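Local coordinates for uncharacterized protein (Pyrococcus horikoshii, PDB 1ZJJ) that probably acts as a magnesium-dependent phosphatase of the haloacid dehalogenase superfamily, at residues 9-14 with 227-232; 41-46 with 149-154; 122-127 with 169-174; 209-214 with 231-236. All coordinates share one frame; numbering follows the deposited sequence.

Contact 1 (9-14 with 227-232); sequences DGVLYR and IMVLTG. With MG (magnesium ion), chain D.
The guanidinium of Arg14 meets Thr231 at its edge. The carbonyl oxygen of Thr231 lies near the guanidinium plane and takes a hydrogen bond from Arg14, 3.2 Å from NE to Thr231 O. The bond is fairly straight, 162° at the hydrogen. Arg14 bends at chi3 (-38°), and NE rather than a terminal nitrogen is the atom that meets the oxygen. A second bond runs the other way. Thr231 OG1 donates to Gly10 O at 2.6 Å and comes from above the carbonyl plane, 40° out of it. The same hydroxyl accepts from a water 2.9 Å from Thr231 OG1, and that water also donates to Val11 O. Asp9 to Val11, just past strand 2-6, fit the end of the first HAD motif, DxDx(T/V), together with Asp7. The backbone oxygen Asp9 O binds the magnesium ion at 2.3 Å, and Asp7, Asp210 and three waters complete the site. A valine in place of this threonine would probably leave Gly10 O without its hydroxyl donor and the bridging water without this acceptor. Gly10 CA comes within 3.8 Å of Gly232 CA. A side chain on Gly10 would press against Gly232 and against the preceding carbonyl. Next to these polar bonds the packing is apolar. Val11 CG2 touches Val229 CG2 at 4.0 Å, with the two side chains at about a right angle, and both valines also pack on Val208 of strand 204-209.

Contact 2 (41-46 with 149-154); sequences NNSTKT and IGTNPD
Asn41 and Asn152 meet where the HAD core faces the inserted cap domain. Asn41 starts the loop after strand 36-40 of the core. Asn152 lies in the loop after strand 147-150 of the cap. Asp154 OD2 accepts from Asn41 ND2 at 2.8 Å through its syn lone pair; the bond is bent, 141° at the hydrogen. The amide and carboxylate planes stand 89° apart. Asn152 ND2 gives that oxygen a second bond from above the carboxylate plane, 2.9 Å from ND2 to Asp154 OD2. The amide's other end is held too. Asn152 OD1 accepts from Thr151 OG1 at 2.6 Å, in the carbonyl plane, and from a water that bonds Ser43 OG. CG of Asn152 sits between the backbone N and the carbonyl carbon (chi1 55°), which brings the amide against Asn41 O; Asn152 OD1 and that oxygen, 3.0 Å apart, are both acceptors and do not bond. Replacing Asn152 by an alanine would probably cost Asp154 OD2 a donor and leave Thr151 OG1 and the water without this acceptor. Asn41 OD1 is bonded to Lys187 N. Thr214 of helix 212-221 packs on Asn41 and Asp154, while Ser69 of helix 69-80 touches Ser43 and Thr151.

Contact 3 (122-127 with 169-174); sequences VVVGLD and SIIAAL
Val124 and Ile171 mark the closest backbone approach, 6.6 Å between their CA atoms. Strand 122-124 and the helical segment 169-174 run in roughly opposing directions, with 141° between them. Their axes come within 9.9 Å, a spacing filled by side chains. No hydrogen bond crosses the contact.

Val124 is the centre of the packing. Its side chain starts out toward the helix, and its two methyls make their closest contacts with different residues. Val124 CG1, anti to the backbone N (chi1 -173°), touches Ile170 CG2 at 3.7 Å and Ile171 CG1 at 4.0 Å. Val124 CG2 meets Leu174 CD1 tip to tip at 3.5 Å, which is tighter than usual carbon contact. The Ile171 chain slides past the valine in the opposite direction, while Ile170 lies at a slant to it.

Ile170 also reaches further along the loop. Its chain is extended at chi2 (176°), and Ile170 CD1 arrives 3.5 Å from Asp127 N, near Gly125 O. The carboxylate of Asp127 has its own partners, a salt bridge to Lys134 and a bond to Asp129 N.

Phe148 of the neighbouring strand 147-150 packs against Val124, Ile171 and Leu174. Another side of the helix meets the second subunit, where Ser169 OG bonds Ala173 O of that subunit and the Ala173 residues of the two chains pack together. A helix laid by its branched side chains on a parallel sheet is the layering of an alpha/beta domain. Here it forms part of what is, by the fold, the cap domain inserted into the HAD core.

Contact 4 (209-214 with 231-236); sequences GDRLDT and TGVSSL. With MG (magnesium ion), chain D.
Asp210 uses both carboxylate oxygens and its backbone oxygen at once, each for a different task. OD1 binds the magnesium ion, 2.3 Å from Asp210 OD1 to the metal. Asp210 OD2 accepts from Val233 N at 2.8 Å, on its anti lone pair and at a nearly straight 166°. A metal-bound water also donates to OD2. Asp210 O takes two bonds from one residue. Ser234 N donates to Asp210 O from 3.0 Å; it lies nearly in line with the C=O, but the bond is bent at the hydrogen. Ser234 OG donates to Asp210 O from 2.7 Å, tilted 27° from the carbonyl plane. Leu212 N makes a weak bond back to that hydroxyl.

Gly232 CA lies 3.3 Å from Asp210 OD2. Any side chain on Gly232 would run into the carboxylate. Val233 sits beside Arg211: its CG2 methyl lies over the centre of one guanidinium face, 3.7 Å from Arg211 NH2. Arg211 NE makes a weak bond to the same metal-bound water.

Asp7 and Asp9 share the ion with Asp210. The position of Asp210, after a core strand and on the metal, agrees with the last acidic motif of HAD enzymes. Held through both oxygens, the carboxylate probably has little freedom to rotate. Val233 N, and Ser234 at the backbone oxygen, thus act as a second shell that is likely to fix the orientation of this metal ligand.

Contacts 1 and 4 form one unit at the metal site. Their centres are 7 Å apart, they share Thr231 and Gly232, and both reach the magnesium ion and its three waters. Neighbouring strands 204-209 and 225-229 join them, with Ile227 O and Gly209 N 3.0 Å apart. Contact 2 lies about 18 Å from either centre, at the seam between core and cap. The side chain of Asp154 is about 7 Å from the ion, and contact 2 touches contact 4, where Asp154 OD1 packs 3.7 Å from Thr214 CG2. Contact 3, in the cap, lies 9 Å from contact 2 and 26 Å from contact 1 between centres, and shares contact 2's sheet through strands 121-124 and 147-150.

Contact 1 (9-14 with 227-232)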
loop_
_atom_site.group_PDB
_atom_site.type_symbol
_atom_site.label_atom_id
_atom_site.label_comp_id
_atom_site.label_asym_id
_atom_site.label_seq_id
_atom_site.Cartn_x
_atom_site.Cartn_y
_atom_site.Cartn_z
ATOM N N ASP B 9 -19.815 5.015 13.305
ATOM C CA ASP B 9 -19.399 6.382 12.987
ATOM C C ASP B 9 -20.160 6.948 11.784
ATOM O O ASP B 9 -20.185 6.344 10.720
ATOM C CB ASP B 9 -17.893 6.436 12.712
ATOM C CG ASP B 9 -17.349 7.849 12.769
ATOM O OD1 ASP B 9 -16.231 8.088 12.260
ATOM O OD2 ASP B 9 -18.039 8.723 13.340
ATOM N N GLY B 10 -20.778 8.111 11.959
ATOM C CA GLY B 10 -21.534 8.711 10.873
ATOM C C GLY B 10 -22.981 8.244 10.872
ATOM O O GLY B 10 -23.788 8.704 10.070
ATOM N N VAL B 11 -23.305 7.334 11.788
ATOM C CA VAL B 11 -24.651 6.786 11.901
ATOM C C VAL B 11 -25.227 6.966 13.313
ATOM O O VAL B 11 -26.292 7.559 13.489
ATOM C CB VAL B 11 -24.654 5.278 11.532
ATOM C CG1 VAL B 11 -26.074 4.708 11.602
ATOM C CG2 VAL B 11 -24.084 5.095 10.122
ATOM N N LEU B 12 -24.514 6.464 14.316
ATOM C CA LEU B 12 -24.976 6.567 15.700
ATOM C C LEU B 12 -24.393 7.801 16.374
ATOM O O LEU B 12 -24.853 8.232 17.435
ATOM C CB LEU B 12 -24.579 5.310 16.478
ATOM C CG LEU B 12 -25.138 3.991 15.929
ATOM C CD1 LEU B 12 -24.640 2.824 16.781
ATOM C CD2 LEU B 12 -26.657 4.041 15.930
ATOM N N TYR B 13 -23.363 8.352 15.750
ATOM C CA TYR B 13 -22.690 9.539 16.241
ATOM C C TYR B 13 -21.747 9.977 15.138
ATOM O O TYR B 13 -21.547 9.256 14.165
ATOM C CB TYR B 13 -21.906 9.220 17.520
ATOM C CG TYR B 13 -20.884 8.114 17.359
ATOM C CD1 TYR B 13 -19.642 8.360 16.772
ATOM C CD2 TYR B 13 -21.165 6.815 17.788
ATOM C CE1 TYR B 13 -18.702 7.341 16.616
ATOM C CE2 TYR B 13 -20.238 5.788 17.635
ATOM C CZ TYR B 13 -19.009 6.055 17.052
ATOM O OH TYR B 13 -18.100 5.026 16.926
ATOM N N ARG B 14 -21.186 11.168 15.272
ATOM C CA ARG B 14 -20.258 11.652 14.273
ATOM C C ARG B 14 -19.041 12.206 14.998
ATOM O O ARG B 14 -19.058 13.323 15.504
ATOM C CB ARG B 14 -20.944 12.698 13.385
ATOM C CG ARG B 14 -21.894 13.658 14.085
ATOM C CD ARG B 14 -22.886 14.186 13.057
ATOM N NE ARG B 14 -22.246 14.428 11.762
ATOM C CZ ARG B 14 -21.609 15.551 11.450
ATOM N NH1 ARG B 14 -21.538 16.524 12.344
ATOM N NH2 ARG B 14 -21.057 15.709 10.249
ATOM N N ILE B 227 -30.299 0.712 3.866
ATOM C CA ILE B 227 -30.733 2.015 4.350
ATOM C C ILE B 227 -29.549 2.938 4.577
ATOM O O ILE B 227 -28.651 2.632 5.359
ATOM C CB ILE B 227 -31.495 1.895 5.683
ATOM C CG1 ILE B 227 -32.622 0.865 5.554
ATOM C CG2 ILE B 227 -32.043 3.264 6.085
ATOM C CD1 ILE B 227 -33.311 0.542 6.871
ATOM N N MET B 228 -29.542 4.071 3.892
ATOM C CA MET B 228 -28.458 5.019 4.060
ATOM C C MET B 228 -28.948 6.263 4.784
ATOM O O MET B 228 -30.054 6.751 4.534
ATOM C CB MET B 228 -27.869 5.416 2.701
ATOM C CG MET B 228 -26.609 6.261 2.814
ATOM S SD MET B 228 -25.871 6.716 1.224
ATOM C CE MET B 228 -26.301 8.441 1.121
ATOM N N VAL B 229 -28.131 6.759 5.707
ATOM C CA VAL B 229 -28.469 7.978 6.431
ATOM C C VAL B 229 -27.533 9.059 5.908
ATOM O O VAL B 229 -26.463 8.756 5.374
ATOM C CB VAL B 229 -28.299 7.818 7.960
ATOM C CG1 VAL B 229 -29.369 6.882 8.500
ATOM C CG2 VAL B 229 -26.902 7.305 8.286
ATOM N N LEU B 230 -27.930 10.316 6.052
ATOM C CA LEU B 230 -27.123 11.421 5.542
ATOM C C LEU B 230 -26.237 12.113 6.585
ATOM O O LEU B 230 -25.623 13.142 6.301
ATOM C CB LEU B 230 -28.052 12.439 4.876
ATOM C CG LEU B 230 -28.960 11.800 3.821
ATOM C CD1 LEU B 230 -29.951 12.819 3.287
ATOM C CD2 LEU B 230 -28.114 11.242 2.697
ATOM N N THR B 231 -26.168 11.541 7.784
ATOM C CA THR B 231 -25.367 12.102 8.870
ATOM C C THR B 231 -23.889 11.750 8.768
ATOM O O THR B 231 -23.093 12.137 9.630
ATOM C CB THR B 231 -25.856 11.606 10.253
ATOM O OG1 THR B 231 -25.955 10.173 10.247
ATOM C CG2 THR B 231 -27.205 12.219 10.605
ATOM N N GLY B 232 -23.518 11.021 7.720
ATOM C CA GLY B 232 -22.135 10.608 7.578
ATOM C C GLY B 232 -21.357 11.056 6.356
ATOM O O GLY B 232 -21.424 12.214 5.947
HETATM MG MG MG D . -19.641 4.873 9.042
HETATM O O HOH W 1 -28.015 9.008 11.952
HETATM O O HOH W 2 -19.319 3.426 7.487
HETATM O O HOH W 3 -18.044 4.096 10.060
HETATM O O HOH W 4 -18.413 6.383 8.112
#

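Contact 2 (41-46 with 149-154)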
loop_
_atom_site.group_PDB
_atom_site.type_symbol
_atom_site.label_atom_id
_atom_site.label_comp_id
_atom_site.label_asym_id
_atom_site.label_seq_id
_atom_site.Cartn_x
_atom_site.Cartn_y
_atom_site.Cartn_z
ATOM N N ASN B 41 -16.262 -1.732 10.943
ATOM C CA ASN B 41 -15.105 -2.270 10.246
ATOM C C ASN B 41 -13.814 -1.952 10.998
ATOM O O ASN B 41 -12.747 -2.473 10.703
ATOM C CB ASN B 41 -15.059 -1.651 8.848
ATOM C CG ASN B 41 -15.649 -2.616 7.853
ATOM O OD1 ASN B 41 -16.141 -3.687 8.199
ATOM N ND2 ASN B 41 -15.598 -2.212 6.572
ATOM N N ASN B 42 -13.912 -1.054 11.972
ATOM C CA ASN B 42 -12.733 -0.635 12.722
ATOM C C ASN B 42 -12.280 -1.760 13.652
ATOM O O ASN B 42 -13.088 -2.335 14.375
ATOM C CB ASN B 42 -13.046 0.630 13.528
ATOM C CG ASN B 42 -11.797 1.401 13.915
ATOM O OD1 ASN B 42 -10.888 0.859 14.541
ATOM N ND2 ASN B 42 -11.750 2.676 13.539
ATOM N N SER B 43 -10.989 -2.077 13.634
ATOM C CA SER B 43 -10.480 -3.159 14.474
ATOM C C SER B 43 -9.517 -2.717 15.574
ATOM O O SER B 43 -8.937 -3.562 16.267
ATOM C CB SER B 43 -9.787 -4.209 13.605
ATOM O OG SER B 43 -8.599 -3.689 13.035
ATOM N N THR B 44 -9.353 -1.409 15.743
ATOM C CA THR B 44 -8.436 -0.894 16.769
ATOM C C THR B 44 -8.995 -0.998 18.205
ATOM O O THR B 44 -8.264 -0.953 19.188
ATOM C CB THR B 44 -8.090 0.565 16.450
ATOM O OG1 THR B 44 -9.274 1.357 16.537
ATOM C CG2 THR B 44 -7.513 0.687 15.038
ATOM N N LYS B 45 -10.334 -1.094 18.315
ATOM C CA LYS B 45 -10.944 -1.101 19.648
ATOM C C LYS B 45 -11.792 -2.351 19.895
ATOM O O LYS B 45 -12.304 -2.976 18.976
ATOM C CB LYS B 45 -11.833 0.142 19.772
ATOM C CG LYS B 45 -11.026 1.441 19.871
ATOM C CD LYS B 45 -11.916 2.654 20.161
ATOM C CE LYS B 45 -11.115 3.956 20.287
ATOM N NZ LYS B 45 -10.732 4.431 18.958
ATOM N N THR B 46 -11.900 -2.741 21.186
ATOM C CA THR B 46 -12.778 -3.864 21.509
ATOM C C THR B 46 -14.235 -3.430 21.621
ATOM O O THR B 46 -14.561 -2.254 21.746
ATOM C CB THR B 46 -12.373 -4.480 22.853
ATOM O OG1 THR B 46 -12.433 -3.481 23.871
ATOM C CG2 THR B 46 -10.965 -5.075 22.790
ATOM N N ILE B 149 -4.706 -12.282 5.998
ATOM C CA ILE B 149 -6.043 -11.862 6.432
ATOM C C ILE B 149 -6.120 -10.364 6.737
ATOM O O ILE B 149 -5.319 -9.837 7.514
ATOM C CB ILE B 149 -6.466 -12.615 7.714
ATOM C CG1 ILE B 149 -6.395 -14.121 7.479
ATOM C CG2 ILE B 149 -7.881 -12.201 8.130
ATOM C CD1 ILE B 149 -6.300 -14.930 8.764
ATOM N N GLY B 150 -7.090 -9.687 6.131
ATOM C CA GLY B 150 -7.265 -8.264 6.366
ATOM C C GLY B 150 -8.561 -8.033 7.122
ATOM O O GLY B 150 -9.585 -8.592 6.755
ATOM N N THR B 151 -8.534 -7.219 8.175
ATOM C CA THR B 151 -9.755 -6.990 8.940
ATOM C C THR B 151 -10.850 -6.279 8.155
ATOM O O THR B 151 -12.019 -6.630 8.273
ATOM C CB THR B 151 -9.489 -6.189 10.246
ATOM O OG1 THR B 151 -8.940 -4.905 9.929
ATOM C CG2 THR B 151 -8.529 -6.952 11.150
ATOM N N ASN B 152 -10.477 -5.287 7.355
ATOM C CA ASN B 152 -11.457 -4.538 6.577
ATOM C C ASN B 152 -10.796 -3.855 5.388
ATOM O O ASN B 152 -9.596 -3.593 5.399
ATOM C CB ASN B 152 -12.160 -3.511 7.466
ATOM C CG ASN B 152 -11.196 -2.592 8.162
ATOM O OD1 ASN B 152 -10.405 -3.026 8.995
ATOM N ND2 ASN B 152 -11.252 -1.311 7.824
ATOM N N PRO B 153 -11.582 -3.552 4.343
ATOM C CA PRO B 153 -11.120 -2.910 3.110
ATOM C C PRO B 153 -11.016 -1.388 3.069
ATOM O O PRO B 153 -10.397 -0.851 2.160
ATOM C CB PRO B 153 -12.118 -3.426 2.085
ATOM C CG PRO B 153 -13.396 -3.381 2.875
ATOM C CD PRO B 153 -12.986 -3.986 4.205
ATOM N N ASP B 154 -11.607 -0.699 4.041
ATOM C CA ASP B 154 -11.598 0.762 4.046
ATOM C C ASP B 154 -10.276 1.412 3.657
ATOM O O ASP B 154 -9.265 1.276 4.342
ATOM C CB ASP B 154 -12.032 1.281 5.413
ATOM C CG ASP B 154 -13.379 0.733 5.843
ATOM O OD1 ASP B 154 -14.368 1.498 5.857
ATOM O OD2 ASP B 154 -13.446 -0.468 6.163
HETATM O O HOH W 5 -9.020 -1.599 10.894
#

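Contact 3 (122-127 with 169-174)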
loop_
_atom_site.group_PDB
_atom_site.type_symbol
_atom_site.label_atom_id
_atom_site.label_comp_id
_atom_site.label_asym_id
_atom_site.label_seq_id
_atom_site.Cartn_x
_atom_site.Cartn_y
_atom_site.Cartn_z
ATOM N N VAL B 122 -1.205 -14.315 9.099
ATOM C CA VAL B 122 -0.860 -12.906 9.225
ATOM C C VAL B 122 -2.174 -12.128 9.198
ATOM O O VAL B 122 -2.943 -12.230 8.243
ATOM C CB VAL B 122 0.039 -12.424 8.074
ATOM C CG1 VAL B 122 0.291 -10.929 8.215
ATOM C CG2 VAL B 122 1.360 -13.184 8.092
ATOM N N VAL B 123 -2.443 -11.380 10.263
ATOM C CA VAL B 123 -3.676 -10.604 10.375
ATOM C C VAL B 123 -3.336 -9.114 10.330
ATOM O O VAL B 123 -2.543 -8.616 11.136
ATOM C CB VAL B 123 -4.423 -10.948 11.684
ATOM C CG1 VAL B 123 -5.682 -10.104 11.808
ATOM C CG2 VAL B 123 -4.799 -12.427 11.697
ATOM N N VAL B 124 -3.946 -8.407 9.385
ATOM C CA VAL B 124 -3.672 -6.991 9.189
ATOM C C VAL B 124 -4.896 -6.112 9.365
ATOM O O VAL B 124 -5.892 -6.281 8.668
ATOM C CB VAL B 124 -3.112 -6.748 7.769
ATOM C CG1 VAL B 124 -2.653 -5.299 7.610
ATOM C CG2 VAL B 124 -1.972 -7.716 7.488
ATOM N N GLY B 125 -4.805 -5.176 10.303
ATOM C CA GLY B 125 -5.881 -4.236 10.546
ATOM C C GLY B 125 -5.245 -2.859 10.550
ATOM O O GLY B 125 -4.072 -2.716 10.190
ATOM N N LEU B 126 -5.999 -1.842 10.949
ATOM C CA LEU B 126 -5.455 -0.493 11.000
ATOM C C LEU B 126 -4.372 -0.417 12.082
ATOM O O LEU B 126 -4.626 -0.718 13.240
ATOM C CB LEU B 126 -6.559 0.523 11.312
ATOM C CG LEU B 126 -6.057 1.947 11.579
ATOM C CD1 LEU B 126 -5.452 2.522 10.305
ATOM C CD2 LEU B 126 -7.206 2.823 12.071
ATOM N N ASP B 127 -3.165 -0.018 11.695
ATOM C CA ASP B 127 -2.060 0.101 12.643
ATOM C C ASP B 127 -1.504 1.520 12.602
ATOM O O ASP B 127 -0.734 1.870 11.712
ATOM C CB ASP B 127 -0.952 -0.896 12.300
ATOM C CG ASP B 127 0.191 -0.860 13.302
ATOM O OD1 ASP B 127 0.148 -0.023 14.228
ATOM O OD2 ASP B 127 1.130 -1.666 13.159
ATOM N N SER B 169 -5.462 0.519 3.026
ATOM C CA SER B 169 -4.237 1.149 2.549
ATOM C C SER B 169 -3.053 0.257 2.893
ATOM O O SER B 169 -2.164 0.036 2.072
ATOM C CB SER B 169 -4.064 2.518 3.232
ATOM O OG SER B 169 -2.763 3.039 3.039
ATOM N N ILE B 170 -3.054 -0.248 4.121
ATOM C CA ILE B 170 -1.978 -1.112 4.591
ATOM C C ILE B 170 -2.060 -2.466 3.898
ATOM O O ILE B 170 -1.051 -3.016 3.447
ATOM C CB ILE B 170 -2.063 -1.291 6.121
ATOM C CG1 ILE B 170 -2.014 0.084 6.784
ATOM C CG2 ILE B 170 -0.916 -2.173 6.620
ATOM C CD1 ILE B 170 -2.178 0.076 8.291
ATOM N N ILE B 171 -3.278 -2.992 3.799
ATOM C CA ILE B 171 -3.505 -4.276 3.152
ATOM C C ILE B 171 -3.057 -4.214 1.698
ATOM O O ILE B 171 -2.489 -5.172 1.175
ATOM C CB ILE B 171 -5.004 -4.677 3.221
ATOM C CG1 ILE B 171 -5.370 -5.040 4.663
ATOM C CG2 ILE B 171 -5.290 -5.846 2.285
ATOM C CD1 ILE B 171 -6.858 -5.092 4.926
ATOM N N ALA B 172 -3.291 -3.077 1.048
ATOM C CA ALA B 172 -2.908 -2.915 -0.348
ATOM C C ALA B 172 -1.402 -3.049 -0.523
ATOM O O ALA B 172 -0.939 -3.702 -1.459
ATOM C CB ALA B 172 -3.380 -1.558 -0.870
ATOM N N ALA B 173 -0.640 -2.429 0.372
ATOM C CA ALA B 173 0.817 -2.504 0.310
ATOM C C ALA B 173 1.284 -3.957 0.397
ATOM O O ALA B 173 2.159 -4.380 -0.356
ATOM C CB ALA B 173 1.434 -1.693 1.439
ATOM N N LEU B 174 0.691 -4.725 1.308
ATOM C CA LEU B 174 1.070 -6.124 1.478
ATOM C C LEU B 174 0.639 -6.981 0.293
ATOM O O LEU B 174 1.307 -7.958 -0.048
ATOM C CB LEU B 174 0.490 -6.667 2.782
ATOM C CG LEU B 174 1.192 -6.118 4.024
ATOM C CD1 LEU B 174 0.486 -6.613 5.268
ATOM C CD2 LEU B 174 2.666 -6.547 4.015
#

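Contact 4 (209-214 with 231-236)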
loop_
_atom_site.group_PDB
_atom_site.type_symbol
_atom_site.label_atom_id
_atom_site.label_comp_id
_atom_site.label_asym_id
_atom_site.label_seq_id
_atom_site.Cartn_x
_atom_site.Cartn_y
_atom_site.Cartn_z
ATOM N N GLY B 209 -26.293 2.398 7.216
ATOM C CA GLY B 209 -24.946 2.950 7.177
ATOM C C GLY B 209 -24.835 4.284 6.470
ATOM O O GLY B 209 -25.821 4.801 5.941
ATOM N N ASP B 210 -23.628 4.849 6.462
ATOM C CA ASP B 210 -23.393 6.135 5.809
ATOM C C ASP B 210 -22.384 6.025 4.671
ATOM O O ASP B 210 -22.124 7.013 3.986
ATOM C CB ASP B 210 -22.890 7.170 6.815
ATOM C CG ASP B 210 -21.512 6.841 7.329
ATOM O OD1 ASP B 210 -21.359 5.720 7.843
ATOM O OD2 ASP B 210 -20.595 7.684 7.213
ATOM N N ARG B 211 -21.807 4.840 4.479
ATOM C CA ARG B 211 -20.839 4.631 3.401
ATOM C C ARG B 211 -21.389 3.692 2.329
ATOM O O ARG B 211 -21.836 2.586 2.622
ATOM C CB ARG B 211 -19.521 4.063 3.939
ATOM C CG ARG B 211 -18.651 5.070 4.691
ATOM C CD ARG B 211 -17.367 4.417 5.232
ATOM N NE ARG B 211 -16.666 5.302 6.158
ATOM C CZ ARG B 211 -15.689 6.139 5.814
ATOM N NH1 ARG B 211 -15.275 6.208 4.556
ATOM N NH2 ARG B 211 -15.134 6.924 6.729
ATOM N N LEU B 212 -21.339 4.141 1.083
ATOM C CA LEU B 212 -21.835 3.350 -0.033
ATOM C C LEU B 212 -20.957 2.144 -0.340
ATOM O O LEU B 212 -21.457 1.037 -0.541
ATOM C CB LEU B 212 -21.961 4.242 -1.272
ATOM C CG LEU B 212 -23.162 5.195 -1.256
ATOM C CD1 LEU B 212 -22.892 6.417 -2.126
ATOM C CD2 LEU B 212 -24.406 4.437 -1.736
ATOM N N ASP B 213 -19.646 2.365 -0.367
ATOM C CA ASP B 213 -18.676 1.316 -0.667
ATOM C C ASP B 213 -18.581 0.171 0.340
ATOM O O ASP B 213 -18.126 -0.913 -0.011
ATOM C CB ASP B 213 -17.297 1.941 -0.848
ATOM C CG ASP B 213 -16.831 2.666 0.392
ATOM O OD1 ASP B 213 -16.279 2.006 1.293
ATOM O OD2 ASP B 213 -17.036 3.894 0.473
ATOM N N THR B 214 -18.985 0.394 1.589
ATOM C CA THR B 214 -18.936 -0.686 2.571
ATOM C C THR B 214 -20.329 -1.061 3.072
ATOM O O THR B 214 -20.809 -2.168 2.826
ATOM C CB THR B 214 -18.056 -0.324 3.793
ATOM O OG1 THR B 214 -18.491 0.918 4.352
ATOM C CG2 THR B 214 -16.599 -0.225 3.391
ATOM N N THR B 231 -26.168 11.541 7.784
ATOM C CA THR B 231 -25.367 12.102 8.870
ATOM C C THR B 231 -23.889 11.750 8.768
ATOM O O THR B 231 -23.093 12.137 9.630
ATOM C CB THR B 231 -25.856 11.606 10.253
ATOM O OG1 THR B 231 -25.955 10.173 10.247
ATOM C CG2 THR B 231 -27.205 12.219 10.605
ATOM N N GLY B 232 -23.518 11.021 7.720
ATOM C CA GLY B 232 -22.135 10.608 7.578
ATOM C C GLY B 232 -21.357 11.056 6.356
ATOM O O GLY B 232 -21.424 12.214 5.947
ATOM N N VAL B 233 -20.623 10.111 5.773
ATOM C CA VAL B 233 -19.765 10.360 4.618
ATOM C C VAL B 233 -20.455 10.559 3.268
ATOM O O VAL B 233 -20.040 11.405 2.481
ATOM C CB VAL B 233 -18.716 9.218 4.467
ATOM C CG1 VAL B 233 -17.839 9.463 3.248
ATOM C CG2 VAL B 233 -17.857 9.138 5.712
ATOM N N SER B 234 -21.507 9.793 3.008
ATOM C CA SER B 234 -22.210 9.875 1.732
ATOM C C SER B 234 -23.347 10.889 1.631
ATOM O O SER B 234 -23.943 11.289 2.630
ATOM C CB SER B 234 -22.748 8.494 1.368
ATOM O OG SER B 234 -21.712 7.532 1.368
ATOM N N SER B 235 -23.641 11.287 0.397
ATOM C CA SER B 235 -24.709 12.238 0.101
ATOM C C SER B 235 -25.580 11.666 -1.013
ATOM O O SER B 235 -25.187 10.714 -1.681
ATOM C CB SER B 235 -24.118 13.572 -0.352
ATOM O OG SER B 235 -23.333 13.396 -1.519
ATOM N N LEU B 236 -26.754 12.250 -1.225
ATOM C CA LEU B 236 -27.660 11.760 -2.270
ATOM C C LEU B 236 -26.927 11.647 -3.610
ATOM O O LEU B 236 -27.146 10.699 -4.391
ATOM C CB LEU B 236 -28.841 12.710 -2.430
ATOM C CG LEU B 236 -30.219 12.389 -1.824
ATOM C CD1 LEU B 236 -30.797 11.132 -2.471
ATOM C CD2 LEU B 236 -30.131 12.227 -0.312
HETATM MG MG MG D . -19.641 4.873 9.042
HETATM O O HOH W 4 -18.413 6.383 8.112
HETATM O O HOH W 2 -19.319 3.426 7.487
HETATM O O HOH W 3 -18.044 4.096 10.060
#